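Local coordinates for protein transcarboxylase 5S subunit (Propionibacterium freudenreichii subsp. shermanii, PDB 1RQB) that transfers a carboxyl group from the biotin of the 1.3S subunit to pyruvate, forming oxaloacetate, with the help of a bound cobalt ion, at residues K211-T216 against T221-H226. Residues are numbered along the deposited sequence; the frame is centred on the assembly and turned at random.
Sequences KAIKDT and TQINLH. With CO (cobalt (II) ion), chain B.
With CG set anti to its carbonyl carbon and the chain bent at chi2 (-74°), the side chain of Lys-214 runs past CD1 of Ile-223 and brings NZ to the carbonyl O of Thr-221. The hydrogen bond from Lys-214 NZ to Thr-221 O is 2.8 Å long, its donor tilted 26° from the carbonyl plane. On the way, CE of Lys-214 passes 3.9 Å from CD1 of Ile-223, the two side chains running in opposite directions. Ile-213 CG2 meets Ile-223 CD1 at 3.6 Å; Ile-213 CG2 also lies 4.2 Å from Thr-221 CG2. Helix 203-217 is thereby fastened to the outside of strand 223-225 in the TIM barrel, where a short turn joins the two. At the C-terminal side of the strand, the catalytic mouth of the barrel, His-226 NE2 binds cobalt at 2.2 Å together with Asp-34, His-228 and the carboxylated Lys-195; His-226 ND1 is hydrogen-bonded to Asp-250. Lys-214 NZ also bonds to Gln-219 O and forms a salt bridge with Asp-247, whose OD2 accepts a hydrogen bond from the backbone N of Ile-223. The buried ammonium is thus gripped by two carbonyls and a carboxylate, surroundings that would probably favour its charged form.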
# COMPACT_ATOMS: atom_id res chain seq x y z
N LYS A 211 10.27 -6.02 -21.92
CA LYS A 211 10.74 -5.48 -23.20
C LYS A 211 11.58 -6.52 -23.94
O LYS A 211 11.44 -6.70 -25.15
CB LYS A 211 11.56 -4.21 -22.94
CG LYS A 211 11.91 -3.41 -24.18
CD LYS A 211 10.62 -2.94 -24.87
CE LYS A 211 10.91 -2.04 -26.06
NZ LYS A 211 11.51 -0.75 -25.63
N ALA A 212 12.46 -7.22 -23.23
CA ALA A 212 13.33 -8.21 -23.89
C ALA A 212 12.52 -9.37 -24.46
O ALA A 212 12.84 -9.89 -25.53
CB ALA A 212 14.40 -8.72 -22.91
N ILE A 213 11.49 -9.80 -23.75
CA ILE A 213 10.66 -10.91 -24.24
C ILE A 213 9.90 -10.47 -25.49
O ILE A 213 9.88 -11.18 -26.50
CB ILE A 213 9.66 -11.39 -23.15
CG1 ILE A 213 10.44 -12.05 -22.00
CG2 ILE A 213 8.67 -12.41 -23.74
CD1 ILE A 213 9.57 -12.51 -20.80
N LYS A 214 9.31 -9.28 -25.43
CA LYS A 214 8.55 -8.72 -26.56
C LYS A 214 9.46 -8.52 -27.77
O LYS A 214 9.07 -8.82 -28.90
CB LYS A 214 7.92 -7.37 -26.18
CG LYS A 214 6.74 -7.41 -25.19
CD LYS A 214 5.49 -7.93 -25.85
CE LYS A 214 4.30 -7.93 -24.90
NZ LYS A 214 3.01 -8.05 -25.63
N ASP A 215 10.67 -7.99 -27.55
CA ASP A 215 11.61 -7.73 -28.64
C ASP A 215 12.10 -9.03 -29.27
O ASP A 215 12.33 -9.10 -30.48
CB ASP A 215 12.86 -6.97 -28.16
CG ASP A 215 12.60 -5.49 -27.86
OD1 ASP A 215 11.66 -4.91 -28.44
OD2 ASP A 215 13.36 -4.91 -27.05
N THR A 216 12.24 -10.07 -28.46
CA THR A 216 12.77 -11.36 -28.93
C THR A 216 11.70 -12.22 -29.60
O THR A 216 11.96 -12.85 -30.62
CB THR A 216 13.38 -12.16 -27.78
OG1 THR A 216 14.45 -11.41 -27.20
CG2 THR A 216 13.91 -13.50 -28.27
N THR A 221 3.39 -11.61 -28.58
CA THR A 221 3.58 -12.49 -27.41
C THR A 221 2.79 -11.92 -26.23
O THR A 221 3.09 -10.83 -25.75
CB THR A 221 5.07 -12.57 -27.01
OG1 THR A 221 5.85 -12.97 -28.15
CG2 THR A 221 5.28 -13.59 -25.91
N GLN A 222 1.78 -12.66 -25.76
CA GLN A 222 0.96 -12.18 -24.64
C GLN A 222 1.66 -12.46 -23.31
O GLN A 222 2.03 -13.60 -23.00
CB GLN A 222 -0.42 -12.85 -24.61
CG GLN A 222 -1.20 -12.45 -23.34
CD GLN A 222 -2.62 -12.99 -23.26
OE1 GLN A 222 -3.20 -13.05 -22.18
NE2 GLN A 222 -3.19 -13.37 -24.41
N ILE A 223 1.84 -11.41 -22.52
CA ILE A 223 2.47 -11.54 -21.20
C ILE A 223 1.53 -10.98 -20.13
O ILE A 223 1.00 -9.89 -20.28
CB ILE A 223 3.80 -10.78 -21.14
CG1 ILE A 223 4.76 -11.29 -22.22
CG2 ILE A 223 4.43 -10.97 -19.78
CD1 ILE A 223 5.97 -10.40 -22.44
N ASN A 224 1.33 -11.77 -19.08
CA ASN A 224 0.49 -11.40 -17.93
C ASN A 224 1.42 -11.24 -16.72
O ASN A 224 2.22 -12.13 -16.44
CB ASN A 224 -0.54 -12.49 -17.62
CG ASN A 224 -1.66 -12.59 -18.66
OD1 ASN A 224 -2.79 -12.93 -18.32
ND2 ASN A 224 -1.34 -12.32 -19.91
N LEU A 225 1.33 -10.13 -16.01
CA LEU A 225 2.23 -9.94 -14.85
C LEU A 225 1.45 -10.13 -13.55
O LEU A 225 0.39 -9.53 -13.36
CB LEU A 225 2.87 -8.55 -14.90
CG LEU A 225 3.77 -8.15 -13.73
CD1 LEU A 225 4.97 -9.09 -13.66
CD2 LEU A 225 4.22 -6.70 -13.92
N HIS A 226 1.99 -10.98 -12.68
CA HIS A 226 1.39 -11.29 -11.37
C HIS A 226 2.37 -10.88 -10.28
O HIS A 226 3.37 -11.56 -10.03
CB HIS A 226 1.11 -12.80 -11.26
CG HIS A 226 0.49 -13.22 -9.96
ND1 HIS A 226 -0.86 -13.14 -9.71
CD2 HIS A 226 1.05 -13.71 -8.83
CE1 HIS A 226 -1.11 -13.55 -8.48
NE2 HIS A 226 0.04 -13.91 -7.92
CO CO B . 0.23 -15.05 -6.08
O HOH W 1 0.21 -16.44 -4.29